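Branched-chain alpha-ketoacid decarboxylase (Lactococcus lactis, PDB 2VBF) probably decarboxylates branched-chain and aromatic alpha-keto acids to aldehydes, using thiamine diphosphate and a magnesium ion as cofactors. Local coordinates at residues Glu72-Asp80 with Gly98-Ser109; Arg84-Phe95 with Glu112-Pro123. One frame throughout, in Å; residues are numbered along the deposited sequence.

Contact 1: residues Glu72-Asp80 with Gly98-Ser109; sequences ELNASYMAD and GELSAINGLAGS. With TPP (thiamine diphosphate), chain D.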
loop_
_atom_site.group_PDB
_atom_site.type_symbol
_atom_site.label_atom_id
_atom_site.label_comp_id
_atom_site.label_asym_id
_atom_site.label_seq_id
_atom_site.Cartn_x
_atom_site.Cartn_y
_atom_site.Cartn_z
ATOM N N GLU A 72 -5.864 -3.676 -0.711
ATOM C CA GLU A 72 -5.476 -3.741 -2.128
ATOM C C GLU A 72 -4.016 -4.094 -2.383
ATOM O O GLU A 72 -3.697 -4.767 -3.377
ATOM C CB GLU A 72 -5.826 -2.444 -2.853
ATOM C CG GLU A 72 -7.317 -2.221 -2.974
ATOM C CD GLU A 72 -7.938 -1.495 -1.779
ATOM O OE1 GLU A 72 -7.286 -1.330 -0.714
ATOM O OE2 GLU A 72 -9.108 -1.080 -1.915
ATOM N N LEU A 73 -3.104 -3.610 -1.541
ATOM C CA LEU A 73 -1.719 -3.998 -1.703
ATOM C C LEU A 73 -1.611 -5.518 -1.615
ATOM O O LEU A 73 -0.964 -6.161 -2.443
ATOM C CB LEU A 73 -0.805 -3.330 -0.663
ATOM C CG LEU A 73 0.681 -3.661 -0.833
ATOM C CD1 LEU A 73 1.242 -3.255 -2.203
ATOM C CD2 LEU A 73 1.533 -3.066 0.284
ATOM N N ASN A 74 -2.272 -6.096 -0.614
ATOM C CA ASN A 74 -2.259 -7.531 -0.439
ATOM C C ASN A 74 -2.878 -8.257 -1.623
ATOM O O ASN A 74 -2.342 -9.296 -2.034
ATOM C CB ASN A 74 -2.933 -7.934 0.874
ATOM C CG ASN A 74 -2.176 -7.407 2.092
ATOM O OD1 ASN A 74 -1.037 -6.936 1.971
ATOM N ND2 ASN A 74 -2.808 -7.462 3.270
ATOM N N ALA A 75 -3.971 -7.710 -2.170
ATOM C CA ALA A 75 -4.633 -8.240 -3.369
ATOM C C ALA A 75 -3.660 -8.326 -4.536
ATOM O O ALA A 75 -3.594 -9.346 -5.221
ATOM C CB ALA A 75 -5.878 -7.360 -3.757
ATOM N N SER A 76 -2.869 -7.275 -4.722
ATOM C CA SER A 76 -1.892 -7.219 -5.810
ATOM C C SER A 76 -0.778 -8.268 -5.633
ATOM O O SER A 76 -0.403 -8.965 -6.574
ATOM C CB SER A 76 -1.333 -5.796 -5.941
ATOM O OG SER A 76 -0.425 -5.457 -4.908
ATOM N N TYR A 77 -0.301 -8.415 -4.403
ATOM C CA TYR A 77 0.668 -9.445 -4.066
ATOM C C TYR A 77 0.095 -10.845 -4.314
ATOM O O TYR A 77 0.780 -11.745 -4.815
ATOM C CB TYR A 77 1.063 -9.324 -2.596
ATOM C CG TYR A 77 1.929 -8.136 -2.187
ATOM C CD1 TYR A 77 2.770 -7.475 -3.089
ATOM C CD2 TYR A 77 1.960 -7.733 -0.845
ATOM C CE1 TYR A 77 3.610 -6.426 -2.657
ATOM C CE2 TYR A 77 2.773 -6.698 -0.417
ATOM C CZ TYR A 77 3.593 -6.053 -1.324
ATOM O OH TYR A 77 4.398 -5.035 -0.873
ATOM N N MET A 78 -1.152 -11.024 -3.899
ATOM C CA MET A 78 -1.824 -12.316 -4.036
ATOM C C MET A 78 -1.994 -12.706 -5.493
ATOM O O MET A 78 -1.732 -13.853 -5.852
ATOM C CB MET A 78 -3.178 -12.297 -3.339
ATOM C CG MET A 78 -3.801 -13.687 -3.173
ATOM S SD MET A 78 -5.140 -13.785 -1.946
ATOM C CE MET A 78 -4.241 -13.406 -0.449
ATOM N N ALA A 79 -2.424 -11.744 -6.306
ATOM C CA ALA A 79 -2.554 -11.940 -7.757
ATOM C C ALA A 79 -1.210 -12.312 -8.408
ATOM O O ALA A 79 -1.140 -13.194 -9.271
ATOM C CB ALA A 79 -3.157 -10.702 -8.404
ATOM N N ASP A 80 -0.131 -11.670 -7.964
ATOM C CA ASP A 80 1.212 -11.990 -8.432
ATOM C C ASP A 80 1.575 -13.464 -8.121
ATOM O O ASP A 80 1.944 -14.209 -9.022
ATOM C CB ASP A 80 2.204 -10.980 -7.826
ATOM C CG ASP A 80 3.630 -11.173 -8.279
ATOM O OD1 ASP A 80 4.185 -12.276 -8.117
ATOM O OD2 ASP A 80 4.225 -10.165 -8.721
ATOM N N GLY A 98 -7.992 2.485 -4.471
ATOM C CA GLY A 98 -7.720 1.059 -4.631
ATOM C C GLY A 98 -6.481 0.838 -5.485
ATOM O O GLY A 98 -5.496 0.186 -5.072
ATOM N N GLU A 99 -6.502 1.409 -6.686
ATOM C CA GLU A 99 -5.386 1.228 -7.602
ATOM C C GLU A 99 -4.058 1.757 -7.050
ATOM O O GLU A 99 -3.028 1.086 -7.178
ATOM C CB GLU A 99 -5.697 1.830 -8.980
ATOM C CG GLU A 99 -5.935 3.315 -8.996
ATOM C CD GLU A 99 -6.243 3.834 -10.388
ATOM O OE1 GLU A 99 -7.244 4.578 -10.523
ATOM O OE2 GLU A 99 -5.468 3.506 -11.324
ATOM N N LEU A 100 -4.053 2.940 -6.440
ATOM C CA LEU A 100 -2.791 3.458 -5.893
ATOM C C LEU A 100 -2.282 2.647 -4.703
ATOM O O LEU A 100 -1.077 2.559 -4.499
ATOM C CB LEU A 100 -2.883 4.948 -5.549
ATOM C CG LEU A 100 -3.020 5.885 -6.762
ATOM C CD1 LEU A 100 -3.005 7.325 -6.308
ATOM C CD2 LEU A 100 -1.945 5.633 -7.824
ATOM N N SER A 101 -3.182 2.041 -3.941
ATOM C CA SER A 101 -2.752 1.137 -2.854
ATOM C C SER A 101 -2.055 -0.115 -3.412
ATOM O O SER A 101 -1.171 -0.688 -2.780
ATOM C CB SER A 101 -3.934 0.738 -1.978
ATOM O OG SER A 101 -4.480 1.831 -1.244
ATOM N N ALA A 102 -2.455 -0.524 -4.612
ATOM C CA ALA A 102 -1.993 -1.762 -5.233
ATOM C C ALA A 102 -0.741 -1.566 -6.117
ATOM O O ALA A 102 -0.129 -2.546 -6.550
ATOM C CB ALA A 102 -3.154 -2.361 -6.081
ATOM N N ILE A 103 -0.344 -0.318 -6.363
ATOM C CA ILE A 103 0.640 -0.043 -7.438
ATOM C C ILE A 103 2.023 -0.645 -7.148
ATOM O O ILE A 103 2.726 -1.056 -8.067
ATOM C CB ILE A 103 0.720 1.460 -7.826
ATOM C CG1 ILE A 103 1.402 1.641 -9.193
ATOM C CG2 ILE A 103 1.444 2.290 -6.767
ATOM C CD1 ILE A 103 1.222 3.048 -9.737
ATOM N N ASN A 104 2.397 -0.781 -5.883
ATOM C CA ASN A 104 3.671 -1.432 -5.567
ATOM C C ASN A 104 3.664 -2.921 -5.930
ATOM O O ASN A 104 4.687 -3.474 -6.340
ATOM C CB ASN A 104 4.011 -1.309 -4.091
ATOM C CG ASN A 104 5.356 -1.912 -3.758
ATOM O OD1 ASN A 104 6.361 -1.633 -4.432
ATOM N ND2 ASN A 104 5.394 -2.747 -2.715
ATOM N N GLY A 105 2.527 -3.576 -5.717
ATOM C CA GLY A 105 2.361 -4.964 -6.140
ATOM C C GLY A 105 2.465 -5.093 -7.647
ATOM O O GLY A 105 3.152 -5.975 -8.155
ATOM N N LEU A 106 1.785 -4.204 -8.368
ATOM C CA LEU A 106 1.834 -4.237 -9.822
ATOM C C LEU A 106 3.244 -3.930 -10.337
ATOM O O LEU A 106 3.679 -4.512 -11.336
ATOM C CB LEU A 106 0.805 -3.283 -10.450
ATOM C CG LEU A 106 0.262 -3.736 -11.808
ATOM C CD1 LEU A 106 -0.721 -4.900 -11.638
ATOM C CD2 LEU A 106 -0.384 -2.539 -12.540
ATOM N N ALA A 107 3.954 -3.028 -9.667
ATOM C CA ALA A 107 5.344 -2.731 -10.012
ATOM C C ALA A 107 6.221 -3.982 -9.863
ATOM O O ALA A 107 7.061 -4.262 -10.717
ATOM C CB ALA A 107 5.877 -1.592 -9.120
ATOM N N GLY A 108 6.014 -4.749 -8.793
ATOM C CA GLY A 108 6.743 -6.019 -8.629
ATOM C C GLY A 108 6.437 -7.047 -9.700
ATOM O O GLY A 108 7.323 -7.789 -10.154
ATOM N N SER A 109 5.175 -7.098 -10.107
ATOM C CA SER A 109 4.766 -7.968 -11.199
ATOM C C SER A 109 5.426 -7.500 -12.510
ATOM O O SER A 109 5.765 -8.320 -13.353
ATOM C CB SER A 109 3.245 -7.990 -11.323
ATOM O OG SER A 109 2.663 -8.556 -10.161
HETATM N "N1'" TPP D . -10.760 0.611 -0.686
HETATM C "C2'" TPP D . -10.199 1.773 -0.201
HETATM C CM2 TPP D . -8.722 1.846 0.023
HETATM N "N3'" TPP D . -11.010 2.840 0.056
HETATM C "C4'" TPP D . -12.376 2.769 -0.151
HETATM N "N4'" TPP D . -13.085 3.865 0.090
HETATM C "C5'" TPP D . -12.959 1.584 -0.621
HETATM C "C6'" TPP D . -12.125 0.501 -0.881
HETATM C "C7'" TPP D . -14.473 1.477 -0.830
HETATM N N3 TPP D . -15.228 1.512 0.429
HETATM C C2 TPP D . -15.818 2.635 1.001
HETATM S S1 TPP D . -16.596 2.402 2.402
HETATM C C5 TPP D . -16.221 0.833 2.331
HETATM C C4 TPP D . -15.482 0.435 1.214
HETATM C CM4 TPP D . -15.017 -0.967 0.916
HETATM C C6 TPP D . -16.731 -0.030 3.453
HETATM C C7 TPP D . -16.165 0.322 4.826
HETATM O O7 TPP D . -16.695 -0.662 5.698
HETATM P PA TPP D . -16.669 -0.503 7.302
HETATM O O1A TPP D . -15.290 0.031 7.658
HETATM O O2A TPP D . -16.941 -1.868 7.886
HETATM O O3A TPP D . -17.755 0.625 7.619
HETATM P PB TPP D . -19.325 0.433 7.993
HETATM O O1B TPP D . -20.078 1.190 6.942
HETATM O O2B TPP D . -19.513 1.021 9.358
HETATM O O3B TPP D . -19.622 -1.042 8.007
HETATM O O HOH W 1 -5.475 0.291 0.842
HETATM O O HOH W 2 0.188 -7.420 -8.959
HETATM O O HOH W 3 6.835 -9.998 -8.241
HETATM O O HOH W 4 3.975 -8.082 -6.649
#

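Contact 2: residues Arg84-Phe95 with Glu112-Pro123; sequences RTKKAAAFLTTF and ENLPVVEIVGSP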
loop_
_atom_site.group_PDB
_atom_site.type_symbol
_atom_site.label_atom_id
_atom_site.label_comp_id
_atom_site.label_asym_id
_atom_site.label_seq_id
_atom_site.Cartn_x
_atom_site.Cartn_y
_atom_site.Cartn_z
ATOM N N ARG A 84 2.268 -16.580 -10.795
ATOM C CA ARG A 84 3.456 -17.425 -10.822
ATOM C C ARG A 84 3.134 -18.915 -10.999
ATOM O O ARG A 84 3.944 -19.651 -11.543
ATOM C CB ARG A 84 4.310 -17.210 -9.580
ATOM C CG ARG A 84 4.994 -15.866 -9.619
ATOM C CD ARG A 84 5.698 -15.565 -8.316
ATOM N NE ARG A 84 6.287 -14.225 -8.294
ATOM C CZ ARG A 84 7.575 -13.956 -8.128
ATOM N NH1 ARG A 84 8.468 -14.916 -8.065
ATOM N NH2 ARG A 84 7.975 -12.694 -8.051
ATOM N N THR A 85 1.964 -19.336 -10.528
ATOM C CA THR A 85 1.571 -20.733 -10.553
ATOM C C THR A 85 0.527 -21.051 -11.630
ATOM O O THR A 85 0.676 -22.045 -12.364
ATOM C CB THR A 85 1.106 -21.154 -9.154
ATOM O OG1 THR A 85 2.260 -21.219 -8.306
ATOM C CG2 THR A 85 0.431 -22.527 -9.169
ATOM N N LYS A 86 -0.498 -20.205 -11.724
ATOM C CA LYS A 86 -1.587 -20.349 -12.712
ATOM C C LYS A 86 -1.176 -19.866 -14.101
ATOM O O LYS A 86 -1.764 -20.293 -15.107
ATOM C CB LYS A 86 -2.833 -19.581 -12.246
ATOM C CG LYS A 86 -4.166 -20.135 -12.777
ATOM C CD LYS A 86 -4.645 -21.300 -11.910
ATOM C CE LYS A 86 -5.998 -21.827 -12.337
ATOM N NZ LYS A 86 -6.355 -23.025 -11.550
ATOM N N LYS A 87 -0.179 -18.971 -14.148
ATOM C CA LYS A 87 0.396 -18.410 -15.387
ATOM C C LYS A 87 -0.485 -17.307 -16.018
ATOM O O LYS A 87 -0.251 -16.850 -17.147
ATOM C CB LYS A 87 0.787 -19.530 -16.384
ATOM C CG LYS A 87 1.671 -20.629 -15.764
ATOM C CD LYS A 87 2.938 -20.068 -15.112
ATOM C CE LYS A 87 3.790 -21.156 -14.478
ATOM N NZ LYS A 87 5.042 -20.600 -13.937
ATOM N N ALA A 88 -1.477 -16.873 -15.245
ATOM C CA ALA A 88 -2.247 -15.663 -15.498
ATOM C C ALA A 88 -2.978 -15.315 -14.209
ATOM O O ALA A 88 -3.262 -16.198 -13.409
ATOM C CB ALA A 88 -3.243 -15.856 -16.661
ATOM N N ALA A 89 -3.275 -14.034 -14.007
ATOM C CA ALA A 89 -4.053 -13.617 -12.835
ATOM C C ALA A 89 -4.799 -12.317 -13.072
ATOM O O ALA A 89 -4.488 -11.570 -13.991
ATOM C CB ALA A 89 -3.141 -13.473 -11.627
ATOM N N ALA A 90 -5.787 -12.062 -12.224
ATOM C CA ALA A 90 -6.517 -10.797 -12.221
ATOM C C ALA A 90 -6.926 -10.358 -10.817
ATOM O O ALA A 90 -7.256 -11.176 -9.938
ATOM C CB ALA A 90 -7.757 -10.880 -13.136
ATOM N N PHE A 91 -6.868 -9.048 -10.599
ATOM C CA PHE A 91 -7.477 -8.467 -9.400
ATOM C C PHE A 91 -8.208 -7.167 -9.749
ATOM O O PHE A 91 -7.951 -6.561 -10.781
ATOM C CB PHE A 91 -6.473 -8.309 -8.250
ATOM C CG PHE A 91 -5.458 -7.208 -8.433
ATOM C CD1 PHE A 91 -5.597 -5.997 -7.763
ATOM C CD2 PHE A 91 -4.331 -7.409 -9.220
ATOM C CE1 PHE A 91 -4.663 -4.985 -7.925
ATOM C CE2 PHE A 91 -3.380 -6.408 -9.374
ATOM C CZ PHE A 91 -3.548 -5.193 -8.723
ATOM N N LEU A 92 -9.158 -6.815 -8.891
ATOM C CA LEU A 92 -10.090 -5.723 -9.100
ATOM C C LEU A 92 -9.947 -4.702 -7.983
ATOM O O LEU A 92 -10.011 -5.063 -6.795
ATOM C CB LEU A 92 -11.522 -6.277 -9.093
ATOM C CG LEU A 92 -12.683 -5.287 -9.195
ATOM C CD1 LEU A 92 -12.669 -4.510 -10.507
ATOM C CD2 LEU A 92 -14.037 -6.006 -8.974
ATOM N N THR A 93 -9.811 -3.429 -8.346
ATOM C CA THR A 93 -9.746 -2.357 -7.353
ATOM C C THR A 93 -10.707 -1.253 -7.736
ATOM O O THR A 93 -11.324 -1.298 -8.802
ATOM C CB THR A 93 -8.321 -1.781 -7.248
ATOM O OG1 THR A 93 -7.934 -1.229 -8.514
ATOM C CG2 THR A 93 -7.331 -2.857 -6.833
ATOM N N THR A 94 -10.824 -0.260 -6.861
ATOM C CA THR A 94 -11.611 0.923 -7.142
ATOM C C THR A 94 -10.674 2.093 -7.485
ATOM O O THR A 94 -9.536 2.169 -7.026
ATOM C CB THR A 94 -12.544 1.221 -5.965
ATOM O OG1 THR A 94 -13.615 2.081 -6.389
ATOM C CG2 THR A 94 -11.761 1.810 -4.806
ATOM N N PHE A 95 -11.176 2.973 -8.344
ATOM C CA PHE A 95 -10.494 4.172 -8.808
ATOM C C PHE A 95 -9.744 4.943 -7.710
ATOM O O PHE A 95 -10.285 5.146 -6.610
ATOM C CB PHE A 95 -11.547 5.105 -9.419
ATOM C CG PHE A 95 -10.978 6.249 -10.182
ATOM C CD1 PHE A 95 -10.458 6.052 -11.449
ATOM C CD2 PHE A 95 -10.981 7.527 -9.661
ATOM C CE1 PHE A 95 -9.938 7.092 -12.167
ATOM C CE2 PHE A 95 -10.449 8.589 -10.386
ATOM C CZ PHE A 95 -9.927 8.362 -11.641
ATOM N N GLU A 112 9.425 -8.409 -12.127
ATOM C CA GLU A 112 9.721 -9.840 -12.232
ATOM C C GLU A 112 8.876 -10.524 -13.309
ATOM O O GLU A 112 8.901 -11.746 -13.450
ATOM C CB GLU A 112 9.600 -10.498 -10.858
ATOM C CG GLU A 112 10.524 -9.770 -9.838
ATOM C CD GLU A 112 11.016 -10.618 -8.680
ATOM O OE1 GLU A 112 10.662 -11.812 -8.585
ATOM O OE2 GLU A 112 11.764 -10.047 -7.848
ATOM N N ASN A 113 8.138 -9.717 -14.074
ATOM C CA ASN A 113 7.500 -10.156 -15.322
ATOM C C ASN A 113 6.397 -11.210 -15.132
ATOM O O ASN A 113 6.473 -12.310 -15.703
ATOM C CB ASN A 113 8.579 -10.655 -16.306
ATOM C CG ASN A 113 8.215 -10.423 -17.765
ATOM O OD1 ASN A 113 8.914 -9.692 -18.471
ATOM N ND2 ASN A 113 7.144 -11.062 -18.234
ATOM N N LEU A 114 5.386 -10.871 -14.330
ATOM C CA LEU A 114 4.224 -11.745 -14.108
ATOM C C LEU A 114 2.955 -11.214 -14.776
ATOM O O LEU A 114 2.668 -10.006 -14.734
ATOM C CB LEU A 114 3.949 -11.969 -12.618
ATOM C CG LEU A 114 4.963 -12.828 -11.861
ATOM C CD1 LEU A 114 5.350 -14.087 -12.663
ATOM C CD2 LEU A 114 6.195 -12.023 -11.471
ATOM N N PRO A 115 2.218 -12.119 -15.445
ATOM C CA PRO A 115 1.042 -11.766 -16.228
ATOM C C PRO A 115 -0.188 -11.515 -15.368
ATOM O O PRO A 115 -1.090 -12.360 -15.275
ATOM C CB PRO A 115 0.887 -12.960 -17.179
ATOM C CG PRO A 115 1.451 -14.086 -16.433
ATOM C CD PRO A 115 2.576 -13.540 -15.591
ATOM N N VAL A 116 -0.223 -10.321 -14.772
ATOM C CA VAL A 116 -1.331 -9.904 -13.910
ATOM C C VAL A 116 -2.136 -8.795 -14.587
ATOM O O VAL A 116 -1.576 -7.788 -15.029
ATOM C CB VAL A 116 -0.812 -9.395 -12.539
ATOM C CG1 VAL A 116 -1.957 -8.905 -11.657
ATOM C CG2 VAL A 116 0.006 -10.487 -11.835
ATOM N N VAL A 117 -3.452 -8.984 -14.652
ATOM C CA VAL A 117 -4.384 -7.943 -15.083
ATOM C C VAL A 117 -4.964 -7.216 -13.861
ATOM O O VAL A 117 -5.587 -7.843 -13.005
ATOM C CB VAL A 117 -5.577 -8.553 -15.869
ATOM C CG1 VAL A 117 -6.446 -7.451 -16.444
ATOM C CG2 VAL A 117 -5.052 -9.509 -16.960
ATOM N N GLU A 118 -4.769 -5.907 -13.780
ATOM C CA GLU A 118 -5.519 -5.105 -12.823
ATOM C C GLU A 118 -6.688 -4.442 -13.518
ATOM O O GLU A 118 -6.508 -3.777 -14.520
ATOM C CB GLU A 118 -4.661 -4.060 -12.134
ATOM C CG GLU A 118 -5.481 -3.276 -11.096
ATOM C CD GLU A 118 -4.643 -2.370 -10.219
ATOM O OE1 GLU A 118 -3.404 -2.287 -10.425
ATOM O OE2 GLU A 118 -5.255 -1.744 -9.328
ATOM N N ILE A 119 -7.884 -4.643 -12.970
ATOM C CA ILE A 119 -9.097 -4.001 -13.452
ATOM C C ILE A 119 -9.460 -2.950 -12.416
ATOM O O ILE A 119 -9.566 -3.266 -11.229
ATOM C CB ILE A 119 -10.268 -4.996 -13.577
ATOM C CG1 ILE A 119 -9.912 -6.149 -14.530
ATOM C CG2 ILE A 119 -11.555 -4.266 -14.006
ATOM C CD1 ILE A 119 -10.831 -7.357 -14.416
ATOM N N VAL A 120 -9.617 -1.703 -12.850
ATOM C CA VAL A 120 -9.927 -0.600 -11.955
ATOM C C VAL A 120 -11.321 -0.069 -12.290
ATOM O O VAL A 120 -11.548 0.414 -13.397
ATOM C CB VAL A 120 -8.903 0.537 -12.106
ATOM C CG1 VAL A 120 -9.179 1.638 -11.069
ATOM C CG2 VAL A 120 -7.489 -0.003 -11.988
ATOM N N GLY A 121 -12.256 -0.221 -11.355
ATOM C CA GLY A 121 -13.584 0.341 -11.500
ATOM C C GLY A 121 -13.548 1.848 -11.329
ATOM O O GLY A 121 -12.975 2.343 -10.368
ATOM N N SER A 122 -14.141 2.575 -12.273
ATOM C CA SER A 122 -14.089 4.034 -12.274
ATOM C C SER A 122 -15.493 4.648 -12.349
ATOM O O SER A 122 -16.474 3.947 -12.642
ATOM C CB SER A 122 -13.194 4.546 -13.421
ATOM O OG SER A 122 -13.701 4.163 -14.683
ATOM N N PRO A 123 -15.599 5.945 -12.056
ATOM C CA PRO A 123 -16.921 6.604 -12.124
ATOM C C PRO A 123 -17.576 6.510 -13.513
ATOM O O PRO A 123 -16.901 6.255 -14.510
ATOM C CB PRO A 123 -16.613 8.050 -11.766
ATOM C CG PRO A 123 -15.313 8.022 -11.049
ATOM C CD PRO A 123 -14.542 6.881 -11.619
HETATM O O HOH W 5 11.388 -14.249 -9.417
#

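Contact 1: residues Glu72-Asp80 with Gly98-Ser109
Two neighbouring helices of the N-terminal, pyrimidine-binding domain, 72-80 and 98-109, lie side by side at 30°, with Glu72 and Ser101 meeting at the end beside the cofactor. Glu72 bends at its second torsion (chi2 88°) and lays its stem against Gly98, which brings Glu72 OE2 to 2.7 Å from N1' of thiamine diphosphate. Glu72 OE1 accepts a hydrogen bond of 2.9 Å from a water that also donates to Ser101 OG, and Ser101 OG is held in turn by Val97 O. The same cofactor is gripped by Ser454 and Thr402 of the second subunit, so the site straddles the dimer interface.

Midway along, Gly105 lets the backbones close in: its CA is 3.1 Å from Ser76 OG, and a beta carbon there would collide with that hydroxyl. Ser76 OG sits between its own N and carbonyl carbon (chi1 74°), where it can turn back to Leu73 O at 2.6 Å; that carbonyl therefore serves two donors, the hydroxyl and Tyr77 N. Leu73 CD1 packs against the backbone at Ser101 O and Gly105 N. Tyr77 OH and Asn104 ND2 converge on Ser426 OG, and Asn104 OD1 accepts from Trp424 NE1.

At the far end Ser109 OG donates to Asp80 OD2 over 2.7 Å, on the anti side but tilted out of the carboxylate plane. Two waters donate to OD2 as well, and OD1 bonds to Tyr429. The helices thus pack tightly midway between polar ends. Separately, the close approach of Glu72 OE2 to N1' is consistent with the pairing by which thiamine enzymes activate their aminopyrimidine.

Contact 2: residues Arg84-Phe95 with Glu112-Pro123
Phe91 and Glu118 pair on adjacent parallel strands, where Glu118 CG lies over one face of the Phe91 ring, 4.0 Å from its centroid, in a CH-pi contact. Val116 CG1 meets the ring edge in plane. Glu118, extended with CG opposite its backbone N (chi1 -178°), carries OE2 on to Thr93 OG1, which donates to the anti lone pair at 2.8 Å. Beneath these side chains Ala89, Phe91 and Thr93 each use both N and O in the ladder to 115-121, with Ile119 N to Phe91 O at 2.9 Å. Pro123 CD rests over the Phe95 ring at the exit.

At the other end Arg84 NH2 bridges to Glu112 OE1 at 2.9 Å, from above the carboxylate plane, and Arg84 CG packs on Leu114 CD1. Arg84 NE makes a salt bridge with Asp80 OD1 and NH1 bonds to Gly420 O, which hold the guanidinium in place. Were Arg84 shortened to an alanine, Glu112 and Asp80 would probably both lose their charged mate, and a gap would be likely beside Leu114.

Strands 42-45 and 183-188 flank the pair, and Ser76, Ala79 and Ala102 lie against Phe91. Among Ala89, Phe91, Val116 and Val120 on this face, the buried Glu118 carboxylate takes the Thr93 hydroxyl of the neighbouring strand as a donor.

Read from the N terminus, the chain runs through helix 72-86, strand 89-94, helix 97-111 and strand 116-122, and the two contacts alternate along it. Contact 1 closes a loop that contains strand 89-94, bringing the second helix back beside the first. Contact 2 begins at the end of that first helix and closes around helix 97-111, completing a beta-alpha-beta unit with its strands parallel. The loops therefore cross rather than nest. At the two ends of helix 97-111, Glu99 N approaches Thr94 O where strand passes into helix, and Leu114 N meets Ser109 O in the Schellman motif that ends the helix. Together the two contacts tie a helix pair to the middle of the six-stranded parallel sheet.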